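Local atomic coordinates of thiamine-binding periplasmic protein (Escherichia coli, PDB entry 2QRY), a protein that binds thiamine, thiamine phosphate and thiamine diphosphate in the periplasm with high affinity and serves the ThiBPQ ABC transporter in thiamine import. Residues V27-S32 against V81-D86; W37-V42 against T280-Y285; F120-Y125 against L245-A250. All coordinates share one frame; numbering follows the deposited sequence.

How the contacts relate
All three contacts are largely buried and all reach the thiamin phosphate; contact 2 includes one exposed residue, Trp37, at its margin. Contacts 1 and 3 belong to one sheet, in which strands 81-86 and 243-252 are neighbours, yet the first is a parallel pair and the second an antiparallel one. Both rely on backbone hydrogen bonds and apolar side chains, and contact 3 adds a close pair of carboxylates. Contact 2 joins loop and helix-end segments by small-residue packing, and the loop it closes encloses contact 3. Tyr30 of contact 1, Glu248 of contact 3 and Asn282 of contact 2 converge beside the ligand.

Contact 1: V27-S32 against V81-D86; sequences VYTYDS and VVLGLD. With TPS (thiamin phosphate), chain E.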
loop_
_atom_site.group_PDB
_atom_site.type_symbol
_atom_site.label_atom_id
_atom_site.label_comp_id
_atom_site.label_asym_id
_atom_site.label_seq_id
_atom_site.Cartn_x
_atom_site.Cartn_y
_atom_site.Cartn_z
ATOM N N VAL A 27 9.968 5.204 14.061
ATOM C CA VAL A 27 8.985 4.514 13.236
ATOM C C VAL A 27 9.407 4.334 11.771
ATOM O O VAL A 27 9.421 5.298 11.002
ATOM C CB VAL A 27 7.634 5.269 13.251
ATOM C CG1 VAL A 27 6.601 4.507 12.422
ATOM C CG2 VAL A 27 7.151 5.452 14.693
ATOM N N TYR A 28 9.744 3.100 11.392
ATOM C CA TYR A 28 10.120 2.794 10.013
ATOM C C TYR A 28 8.879 2.867 9.118
ATOM O O TYR A 28 7.821 2.353 9.475
ATOM C CB TYR A 28 10.701 1.382 9.901
ATOM C CG TYR A 28 12.129 1.214 10.363
ATOM C CD1 TYR A 28 12.860 2.286 10.878
ATOM C CD2 TYR A 28 12.757 -0.024 10.269
ATOM C CE1 TYR A 28 14.183 2.122 11.285
ATOM C CE2 TYR A 28 14.072 -0.199 10.668
ATOM C CZ TYR A 28 14.780 0.875 11.175
ATOM O OH TYR A 28 16.086 0.695 11.566
ATOM N N THR A 29 9.012 3.490 7.952
ATOM C CA THR A 29 7.891 3.591 7.024
ATOM C C THR A 29 8.399 3.881 5.605
ATOM O O THR A 29 9.600 4.040 5.399
ATOM C CB THR A 29 6.895 4.698 7.470
ATOM O OG1 THR A 29 5.711 4.623 6.666
ATOM C CG2 THR A 29 7.526 6.088 7.330
ATOM N N TYR A 30 7.489 3.932 4.632
ATOM C CA TYR A 30 7.872 4.205 3.250
ATOM C C TYR A 30 7.893 5.708 2.966
ATOM O O TYR A 30 7.351 6.495 3.753
ATOM C CB TYR A 30 6.943 3.454 2.285
ATOM C CG TYR A 30 5.458 3.620 2.532
ATOM C CD1 TYR A 30 4.767 4.733 2.052
ATOM C CD2 TYR A 30 4.730 2.626 3.194
ATOM C CE1 TYR A 30 3.374 4.848 2.213
ATOM C CE2 TYR A 30 3.344 2.728 3.364
ATOM C CZ TYR A 30 2.675 3.838 2.868
ATOM O OH TYR A 30 1.305 3.916 2.990
ATOM N N ASP A 31 8.506 6.111 1.849
ATOM C CA ASP A 31 8.640 7.534 1.539
ATOM C C ASP A 31 7.401 8.380 1.322
ATOM O O ASP A 31 7.372 9.531 1.757
ATOM C CB ASP A 31 9.610 7.769 0.364
ATOM C CG ASP A 31 9.243 6.989 -0.881
ATOM O OD1 ASP A 31 8.040 6.861 -1.194
ATOM O OD2 ASP A 31 10.176 6.514 -1.563
ATOM N N SER A 32 6.380 7.847 0.661
ATOM C CA SER A 32 5.185 8.645 0.431
ATOM C C SER A 32 4.421 8.921 1.733
ATOM O O SER A 32 3.612 9.841 1.793
ATOM C CB SER A 32 4.271 7.966 -0.593
ATOM O OG SER A 32 3.794 6.729 -0.113
ATOM N N VAL A 81 8.614 0.808 15.874
ATOM C CA VAL A 81 7.411 0.464 15.125
ATOM C C VAL A 81 7.688 0.462 13.621
ATOM O O VAL A 81 8.447 1.291 13.119
ATOM C CB VAL A 81 6.267 1.487 15.379
ATOM C CG1 VAL A 81 5.033 1.094 14.587
ATOM C CG2 VAL A 81 5.939 1.559 16.852
ATOM N N VAL A 82 7.081 -0.481 12.908
ATOM C CA VAL A 82 7.214 -0.541 11.459
ATOM C C VAL A 82 5.841 -0.202 10.897
ATOM O O VAL A 82 4.905 -0.987 11.044
ATOM C CB VAL A 82 7.610 -1.945 10.960
ATOM C CG1 VAL A 82 7.539 -1.984 9.439
ATOM C CG2 VAL A 82 9.017 -2.294 11.436
ATOM N N LEU A 83 5.719 0.966 10.272
ATOM C CA LEU A 83 4.449 1.401 9.694
ATOM C C LEU A 83 4.485 1.307 8.162
ATOM O O LEU A 83 5.332 1.915 7.519
ATOM C CB LEU A 83 4.152 2.837 10.123
ATOM C CG LEU A 83 2.832 3.480 9.677
ATOM C CD1 LEU A 83 2.377 4.497 10.732
ATOM C CD2 LEU A 83 2.996 4.131 8.307
ATOM N N GLY A 84 3.574 0.541 7.578
ATOM C CA GLY A 84 3.580 0.434 6.135
ATOM C C GLY A 84 3.615 -0.971 5.567
ATOM O O GLY A 84 3.839 -1.136 4.379
ATOM N N LEU A 85 3.438 -1.990 6.398
ATOM C CA LEU A 85 3.395 -3.350 5.876
ATOM C C LEU A 85 1.926 -3.476 5.524
ATOM O O LEU A 85 1.187 -2.519 5.684
ATOM C CB LEU A 85 3.746 -4.372 6.951
ATOM C CG LEU A 85 5.146 -4.345 7.556
ATOM C CD1 LEU A 85 5.266 -5.466 8.582
ATOM C CD2 LEU A 85 6.188 -4.517 6.463
ATOM N N ASP A 86 1.484 -4.623 5.028
ATOM C CA ASP A 86 0.061 -4.746 4.738
ATOM C C ASP A 86 -0.452 -6.165 4.911
ATOM O O ASP A 86 0.294 -7.066 5.292
ATOM C CB ASP A 86 -0.285 -4.193 3.343
ATOM C CG ASP A 86 0.118 -5.117 2.208
ATOM O OD1 ASP A 86 0.553 -6.263 2.469
ATOM O OD2 ASP A 86 -0.016 -4.687 1.035
HETATM C CM2 TPS E . -1.749 10.190 -5.527
HETATM N N3 TPS E . -0.021 5.126 -1.711
HETATM C C2 TPS E . 0.874 5.448 -2.623
HETATM S S1 TPS E . 2.126 4.281 -2.419
HETATM C C5 TPS E . 1.392 3.372 -1.090
HETATM C C4 TPS E . 0.212 4.058 -0.896
HETATM C CM4 TPS E . -0.775 3.619 0.180
HETATM C C6 TPS E . 2.016 2.172 -0.449
HETATM C C7 TPS E . 3.365 2.130 -1.167
HETATM O O7 TPS E . 4.191 1.033 -0.797
HETATM N N1A TPS E . -2.252 7.937 -4.679
HETATM C C2A TPS E . -1.620 9.099 -4.490
HETATM N N3A TPS E . -0.878 9.308 -3.405
HETATM C C4A TPS E . -0.736 8.357 -2.456
HETATM N N4A TPS E . 0.045 8.601 -1.341
HETATM C C5A TPS E . -1.397 7.099 -2.623
HETATM C C6A TPS E . -2.166 6.937 -3.788
HETATM C C7A TPS E . -1.293 5.945 -1.598
HETATM P P1 TPS E . 5.554 1.180 -1.653
HETATM O O1 TPS E . 5.208 1.269 -3.166
HETATM O O2 TPS E . 6.555 -0.009 -1.352
HETATM O O3 TPS E . 6.242 2.500 -1.242
#
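A chi1 of -171° turns Thr29 OG1 anti to the backbone N and beside the carbonyl carbon, where it donates to Leu83 O at 2.9 Å. In Leu83, CG anti to the backbone N (chi1 -177°) carries CD2 alongside the threonine, 3.2 Å from Thr29 OG1. The setting is a parallel strand pair, 24-29 with 81-86, in the sheet of a periplasmic solute-binding protein. Tyr28 uses both backbone polar groups here: its N donates to Val81 O at 2.8 Å, and its O receives Leu83 N at 2.6 Å. The hydroxyl of Thr29 continues this ladder where the strand gives way to the loop, reaching Leu83 O from above the carbonyl plane.

Val27 and Val81 lie side by side on the face covered by helix 259-269, and Val27 CG1 meets Leu83 CB at 3.8 Å. Tyr28 and Val82 occupy the other face, beneath helix 63-73, with Tyr28 OH bonded to Glu73. Beyond the paired residues, Gly84 and Leu85 form a G1 beta bulge against Val249 of the next strand. The chain of 27-32 turns into the pocket at Tyr30, whose OH is held by Glu248. The Tyr30 ring presents an edge to Gly84, with Tyr30 CE2 3.6 Å from Gly84 CA. One ring face carries the ligand's C6, 3.8 Å above the plane, and the opposite face lies under Thr29 OG1.

Contact 2: W37-V42 against T280-Y285; sequences WGPGPV and TGNWMY. With TPS (thiamin phosphate), chain E.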
loop_
_atom_site.group_PDB
_atom_site.type_symbol
_atom_site.label_atom_id
_atom_site.label_comp_id
_atom_site.label_asym_id
_atom_site.label_seq_id
_atom_site.Cartn_x
_atom_site.Cartn_y
_atom_site.Cartn_z
ATOM N N TRP A 37 4.444 16.071 1.856
ATOM C CA TRP A 37 3.069 16.145 1.388
ATOM C C TRP A 37 2.213 14.980 1.867
ATOM O O TRP A 37 1.012 14.937 1.595
ATOM C CB TRP A 37 3.053 16.227 -0.139
ATOM C CG TRP A 37 3.921 15.204 -0.797
ATOM C CD1 TRP A 37 3.598 13.907 -1.076
ATOM C CD2 TRP A 37 5.278 15.380 -1.223
ATOM N NE1 TRP A 37 4.670 13.263 -1.650
ATOM C CE2 TRP A 37 5.715 14.144 -1.752
ATOM C CE3 TRP A 37 6.169 16.464 -1.210
ATOM C CZ2 TRP A 37 7.007 13.959 -2.261
ATOM C CZ3 TRP A 37 7.457 16.280 -1.720
ATOM C CH2 TRP A 37 7.860 15.035 -2.237
ATOM N N GLY A 38 2.824 14.047 2.591
ATOM C CA GLY A 38 2.087 12.899 3.093
ATOM C C GLY A 38 1.430 13.152 4.439
ATOM O O GLY A 38 1.313 14.299 4.857
ATOM N N PRO A 39 0.980 12.104 5.143
ATOM C CA PRO A 39 0.341 12.305 6.445
ATOM C C PRO A 39 1.356 12.452 7.579
ATOM O O PRO A 39 1.037 12.986 8.640
ATOM C CB PRO A 39 -0.518 11.056 6.593
ATOM C CG PRO A 39 0.347 10.007 5.959
ATOM C CD PRO A 39 0.848 10.701 4.705
ATOM N N GLY A 40 2.575 11.979 7.333
ATOM C CA GLY A 40 3.639 12.036 8.320
ATOM C C GLY A 40 3.704 13.295 9.170
ATOM O O GLY A 40 3.422 13.240 10.367
ATOM N N PRO A 41 4.073 14.447 8.587
ATOM C CA PRO A 41 4.166 15.708 9.330
ATOM C C PRO A 41 2.950 15.973 10.215
ATOM O O PRO A 41 3.089 16.411 11.356
ATOM C CB PRO A 41 4.321 16.744 8.223
ATOM C CG PRO A 41 5.100 15.992 7.193
ATOM C CD PRO A 41 4.376 14.665 7.162
ATOM N N VAL A 42 1.763 15.698 9.680
ATOM C CA VAL A 42 0.520 15.897 10.416
ATOM C C VAL A 42 0.419 14.938 11.600
ATOM O O VAL A 42 0.163 15.363 12.723
ATOM C CB VAL A 42 -0.710 15.688 9.508
ATOM C CG1 VAL A 42 -1.986 15.977 10.290
ATOM C CG2 VAL A 42 -0.612 16.593 8.287
ATOM N N THR A 280 -6.481 12.916 3.124
ATOM C CA THR A 280 -5.728 13.843 2.286
ATOM C C THR A 280 -4.213 13.716 2.418
ATOM O O THR A 280 -3.467 14.420 1.743
ATOM C CB THR A 280 -6.136 15.306 2.570
ATOM O OG1 THR A 280 -5.782 15.657 3.912
ATOM C CG2 THR A 280 -7.651 15.479 2.386
ATOM N N GLY A 281 -3.760 12.810 3.279
ATOM C CA GLY A 281 -2.333 12.614 3.451
ATOM C C GLY A 281 -1.819 11.419 2.670
ATOM O O GLY A 281 -0.856 11.537 1.911
ATOM N N ASN A 282 -2.470 10.272 2.852
ATOM C CA ASN A 282 -2.080 9.033 2.182
ATOM C C ASN A 282 -3.009 8.684 1.023
ATOM O O ASN A 282 -2.718 7.773 0.251
ATOM C CB ASN A 282 -2.081 7.872 3.179
ATOM C CG ASN A 282 -0.863 6.955 3.027
ATOM O OD1 ASN A 282 -0.920 5.760 3.344
ATOM N ND2 ASN A 282 0.246 7.517 2.567
ATOM N N TRP A 283 -4.128 9.394 0.906
ATOM C CA TRP A 283 -5.085 9.129 -0.161
ATOM C C TRP A 283 -5.505 7.658 -0.163
ATOM O O TRP A 283 -5.292 6.914 -1.118
ATOM C CB TRP A 283 -4.479 9.546 -1.504
ATOM C CG TRP A 283 -4.110 10.991 -1.480
ATOM C CD1 TRP A 283 -2.865 11.522 -1.274
ATOM C CD2 TRP A 283 -5.015 12.101 -1.527
ATOM N NE1 TRP A 283 -2.943 12.889 -1.182
ATOM C CE2 TRP A 283 -4.249 13.272 -1.334
ATOM C CE3 TRP A 283 -6.400 12.217 -1.708
ATOM C CZ2 TRP A 283 -4.825 14.548 -1.317
ATOM C CZ3 TRP A 283 -6.974 13.484 -1.691
ATOM C CH2 TRP A 283 -6.183 14.634 -1.496
HETATM N N MSE A 284 -6.105 7.262 0.948
HETATM C CA MSE A 284 -6.584 5.907 1.173
HETATM C C MSE A 284 -7.814 6.044 2.069
HETATM O O MSE A 284 -8.051 7.113 2.633
HETATM C CB MSE A 284 -5.509 5.095 1.909
HETATM C CG MSE A 284 -4.239 4.830 1.117
HETATM SE SE MSE A 284 -4.520 3.544 -0.303
HETATM C CE MSE A 284 -4.331 1.907 0.737
ATOM N N TYR A 285 -8.590 4.974 2.208
ATOM C CA TYR A 285 -9.773 5.016 3.067
ATOM C C TYR A 285 -9.348 4.763 4.514
ATOM O O TYR A 285 -8.619 3.812 4.798
ATOM C CB TYR A 285 -10.797 3.962 2.633
ATOM C CG TYR A 285 -11.393 4.223 1.271
ATOM C CD1 TYR A 285 -12.285 5.275 1.069
ATOM C CD2 TYR A 285 -11.049 3.430 0.177
ATOM C CE1 TYR A 285 -12.820 5.535 -0.192
ATOM C CE2 TYR A 285 -11.579 3.679 -1.088
ATOM C CZ TYR A 285 -12.462 4.734 -1.263
ATOM O OH TYR A 285 -12.974 4.988 -2.511
HETATM C CM2 TPS E . -1.749 10.190 -5.527
HETATM N N3 TPS E . -0.021 5.126 -1.711
HETATM C C2 TPS E . 0.874 5.448 -2.623
HETATM S S1 TPS E . 2.126 4.281 -2.419
HETATM C C5 TPS E . 1.392 3.372 -1.090
HETATM C C4 TPS E . 0.212 4.058 -0.896
HETATM C CM4 TPS E . -0.775 3.619 0.180
HETATM C C6 TPS E . 2.016 2.172 -0.449
HETATM C C7 TPS E . 3.365 2.130 -1.167
HETATM O O7 TPS E . 4.191 1.033 -0.797
HETATM N N1A TPS E . -2.252 7.937 -4.679
HETATM C C2A TPS E . -1.620 9.099 -4.490
HETATM N N3A TPS E . -0.878 9.308 -3.405
HETATM C C4A TPS E . -0.736 8.357 -2.456
HETATM N N4A TPS E . 0.045 8.601 -1.341
HETATM C C5A TPS E . -1.397 7.099 -2.623
HETATM C C6A TPS E . -2.166 6.937 -3.788
HETATM C C7A TPS E . -1.293 5.945 -1.598
HETATM P P1 TPS E . 5.554 1.180 -1.653
HETATM O O1 TPS E . 5.208 1.269 -3.166
HETATM O O2 TPS E . 6.555 -0.009 -1.352
HETATM O O3 TPS E . 6.242 2.500 -1.242
#
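Pro39 and Gly281 meet by close van der Waals packing, their CA atoms 4.0 Å apart. With no side chain on Gly281, the proline ring settles directly on its backbone: Pro39 CB faces Gly281 CA at 3.9 Å, and Pro39 CD sits 3.4 Å from Gly281 O. The backbone N of Asn282 lies 3.8 Å from Pro39 CD. One face of the Trp283 indole packs on Thr280 CA. The polar component is slight, a CA-H...O contact from Gly38 CA to Gly281 O at 3.5 Å that brings a second glycine against the same carbonyl.

Contacts with thiamin phosphate follow immediately along the chain. Asn282 O approaches the bridging methylene C7A of the ligand at 3.0 Å, and N3A of the pyrimidine meets the Trp283 indole obliquely, 3.7 Å from CD1. The selenomethionine Met284 is bent at chi2 (-72°) and chi3 (-83°), which curls its SE to 3.8 Å from CM4, the thiazolium methyl.

The contact thus joins the turn leading into helix 40-48 to the chain leaving helix 278-281. Trp283 leans on helix 221-229, Asn282 and Met284 rest on strands 121-133 and 243-252, and Tyr285 bonds to the backbone of Tyr125.

Contact 3: F120-Y125 against L245-A250; sequences FVPFDY and LQVEVA. With TPS (thiamin phosphate), chain E.
Strands 121-133 and 243-252 pair here as antiparallel neighbours deep in the protein, with the axes of the two short segments strongly twisted, 130° apart. Val121 and Ala250 form a hydrogen-bonded pair: Val121 N donates to Ala250 O at 2.9 Å, and Ala250 N returns a bond to Val121 O. Pro122, which has no N-H to offer, takes the non-hydrogen-bonded place opposite Val249. Further along, Phe123 N donates to Glu248 O at 3.1 Å.

On one face, Pro122 crosses Val247 tightly, with Pro122 CB 3.5 Å from Val247 CG1. Tyr125 joins them there, its CB against Val247 CG2 and its CD1 4.0 Å from Leu245 CD1. Next to the ladder, Phe120 CB packs on Val249 CG2.

The aromatic ring of Phe123 is folded back by a chi1 of 65°, which lays it over Glu248: Glu248 CB stands 3.9 Å from the ring centroid in a CH-pi contact. From there the glutamate reaches the carboxylate of Asp124. The two acid groups are nearly coplanar (21°), with Asp124 OD1 only 2.7 Å from Glu248 OE2, so each probably shifts the other's ionisation. With OE1 engaged by Tyr30, Glu248 brings OE2 to 3.3 Å from the ligand's CM4.

Gln246 connects Tyr218 of the thiamine site with Asp86. Long strands that run from one lobe to the other beside the ligand are typical of the type 2 periplasmic binding protein fold.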
loop_
_atom_site.group_PDB
_atom_site.type_symbol
_atom_site.label_atom_id
_atom_site.label_comp_id
_atom_site.label_asym_id
_atom_site.label_seq_id
_atom_site.Cartn_x
_atom_site.Cartn_y
_atom_site.Cartn_z
ATOM N N PHE A 120 -0.727 -6.907 14.320
ATOM C CA PHE A 120 -0.764 -5.836 13.328
ATOM C C PHE A 120 -2.055 -5.014 13.323
ATOM O O PHE A 120 -3.151 -5.544 13.152
ATOM C CB PHE A 120 -0.485 -6.443 11.954
ATOM C CG PHE A 120 0.760 -7.281 11.926
ATOM C CD1 PHE A 120 2.015 -6.684 11.946
ATOM C CD2 PHE A 120 0.680 -8.666 11.978
ATOM C CE1 PHE A 120 3.177 -7.453 12.024
ATOM C CE2 PHE A 120 1.834 -9.446 12.057
ATOM C CZ PHE A 120 3.085 -8.836 12.082
ATOM N N VAL A 121 -1.897 -3.709 13.502
ATOM C CA VAL A 121 -3.016 -2.779 13.545
ATOM C C VAL A 121 -3.195 -2.018 12.227
ATOM O O VAL A 121 -2.274 -1.358 11.745
ATOM C CB VAL A 121 -2.816 -1.738 14.673
ATOM C CG1 VAL A 121 -4.073 -0.902 14.843
ATOM C CG2 VAL A 121 -2.450 -2.436 15.969
ATOM N N PRO A 122 -4.391 -2.103 11.629
ATOM C CA PRO A 122 -4.633 -1.395 10.371
ATOM C C PRO A 122 -4.737 0.106 10.608
ATOM O O PRO A 122 -5.157 0.540 11.682
ATOM C CB PRO A 122 -5.968 -1.965 9.897
ATOM C CG PRO A 122 -6.022 -3.303 10.522
ATOM C CD PRO A 122 -5.473 -3.061 11.906
ATOM N N PHE A 123 -4.353 0.897 9.609
ATOM C CA PHE A 123 -4.464 2.344 9.716
ATOM C C PHE A 123 -5.156 2.933 8.486
ATOM O O PHE A 123 -5.562 4.093 8.493
ATOM C CB PHE A 123 -3.095 2.996 9.993
ATOM C CG PHE A 123 -2.081 2.851 8.887
ATOM C CD1 PHE A 123 -2.110 3.693 7.779
ATOM C CD2 PHE A 123 -1.037 1.935 9.002
ATOM C CE1 PHE A 123 -1.112 3.630 6.814
ATOM C CE2 PHE A 123 -0.035 1.866 8.042
ATOM C CZ PHE A 123 -0.071 2.713 6.949
ATOM N N ASP A 124 -5.294 2.124 7.438
ATOM C CA ASP A 124 -6.008 2.524 6.222
ATOM C C ASP A 124 -6.118 1.374 5.225
ATOM O O ASP A 124 -5.474 0.340 5.386
ATOM C CB ASP A 124 -5.387 3.766 5.544
ATOM C CG ASP A 124 -4.019 3.510 4.930
ATOM O OD1 ASP A 124 -3.725 2.369 4.498
ATOM O OD2 ASP A 124 -3.237 4.481 4.855
ATOM N N TYR A 125 -6.967 1.540 4.216
ATOM C CA TYR A 125 -7.134 0.493 3.215
ATOM C C TYR A 125 -7.475 1.084 1.855
ATOM O O TYR A 125 -7.860 2.245 1.752
ATOM C CB TYR A 125 -8.217 -0.504 3.654
ATOM C CG TYR A 125 -9.636 0.032 3.619
ATOM C CD1 TYR A 125 -10.442 -0.147 2.494
ATOM C CD2 TYR A 125 -10.171 0.718 4.711
ATOM C CE1 TYR A 125 -11.746 0.339 2.453
ATOM C CE2 TYR A 125 -11.478 1.213 4.682
ATOM C CZ TYR A 125 -12.259 1.017 3.550
ATOM O OH TYR A 125 -13.554 1.487 3.515
ATOM N N LEU A 245 -7.669 -6.104 -2.519
ATOM C CA LEU A 245 -7.720 -5.256 -1.339
ATOM C C LEU A 245 -6.429 -5.173 -0.557
ATOM O O LEU A 245 -5.751 -6.183 -0.337
ATOM C CB LEU A 245 -8.824 -5.742 -0.395
ATOM C CG LEU A 245 -8.842 -5.153 1.023
ATOM C CD1 LEU A 245 -9.259 -3.689 0.995
ATOM C CD2 LEU A 245 -9.821 -5.955 1.876
ATOM N N GLN A 246 -6.094 -3.959 -0.130
ATOM C CA GLN A 246 -4.913 -3.748 0.684
ATOM C C GLN A 246 -5.313 -3.066 1.985
ATOM O O GLN A 246 -6.056 -2.084 1.988
ATOM C CB GLN A 246 -3.864 -2.868 -0.013
ATOM C CG GLN A 246 -2.630 -2.657 0.870
ATOM C CD GLN A 246 -1.662 -1.608 0.348
ATOM O OE1 GLN A 246 -2.028 -0.445 0.147
ATOM N NE2 GLN A 246 -0.413 -2.011 0.141
ATOM N N VAL A 247 -4.818 -3.608 3.089
ATOM C CA VAL A 247 -5.055 -3.034 4.396
ATOM C C VAL A 247 -3.654 -2.839 4.937
ATOM O O VAL A 247 -2.961 -3.808 5.229
ATOM C CB VAL A 247 -5.824 -3.993 5.335
ATOM C CG1 VAL A 247 -5.954 -3.363 6.707
ATOM C CG2 VAL A 247 -7.201 -4.308 4.761
ATOM N N GLU A 248 -3.222 -1.589 5.047
ATOM C CA GLU A 248 -1.886 -1.317 5.562
ATOM C C GLU A 248 -1.917 -1.449 7.071
ATOM O O GLU A 248 -2.921 -1.141 7.705
ATOM C CB GLU A 248 -1.432 0.088 5.163
ATOM C CG GLU A 248 -1.510 0.348 3.677
ATOM C CD GLU A 248 -0.715 1.564 3.267
ATOM O OE1 GLU A 248 0.481 1.406 2.922
ATOM O OE2 GLU A 248 -1.282 2.679 3.306
ATOM N N VAL A 249 -0.810 -1.890 7.648
ATOM C CA VAL A 249 -0.746 -2.090 9.085
ATOM C C VAL A 249 0.554 -1.617 9.708
ATOM O O VAL A 249 1.519 -1.290 9.020
ATOM C CB VAL A 249 -0.903 -3.586 9.426
ATOM C CG1 VAL A 249 -2.192 -4.123 8.828
ATOM C CG2 VAL A 249 0.279 -4.363 8.885
ATOM N N ALA A 250 0.556 -1.590 11.033
ATOM C CA ALA A 250 1.719 -1.203 11.808
ATOM C C ALA A 250 1.796 -2.149 13.011
ATOM O O ALA A 250 0.781 -2.715 13.433
ATOM C CB ALA A 250 1.587 0.231 12.269
HETATM C CM2 TPS E . -1.749 10.190 -5.527
HETATM N N3 TPS E . -0.021 5.126 -1.711
HETATM C C2 TPS E . 0.874 5.448 -2.623
HETATM S S1 TPS E . 2.126 4.281 -2.419
HETATM C C5 TPS E . 1.392 3.372 -1.090
HETATM C C4 TPS E . 0.212 4.058 -0.896
HETATM C CM4 TPS E . -0.775 3.619 0.180
HETATM C C6 TPS E . 2.016 2.172 -0.449
HETATM C C7 TPS E . 3.365 2.130 -1.167
HETATM O O7 TPS E . 4.191 1.033 -0.797
HETATM N N1A TPS E . -2.252 7.937 -4.679
HETATM C C2A TPS E . -1.620 9.099 -4.490
HETATM N N3A TPS E . -0.878 9.308 -3.405
HETATM C C4A TPS E . -0.736 8.357 -2.456
HETATM N N4A TPS E . 0.045 8.601 -1.341
HETATM C C5A TPS E . -1.397 7.099 -2.623
HETATM C C6A TPS E . -2.166 6.937 -3.788
HETATM C C7A TPS E . -1.293 5.945 -1.598
HETATM P P1 TPS E . 5.554 1.180 -1.653
HETATM O O1 TPS E . 5.208 1.269 -3.166
HETATM O O2 TPS E . 6.555 -0.009 -1.352
HETATM O O3 TPS E . 6.242 2.500 -1.242
#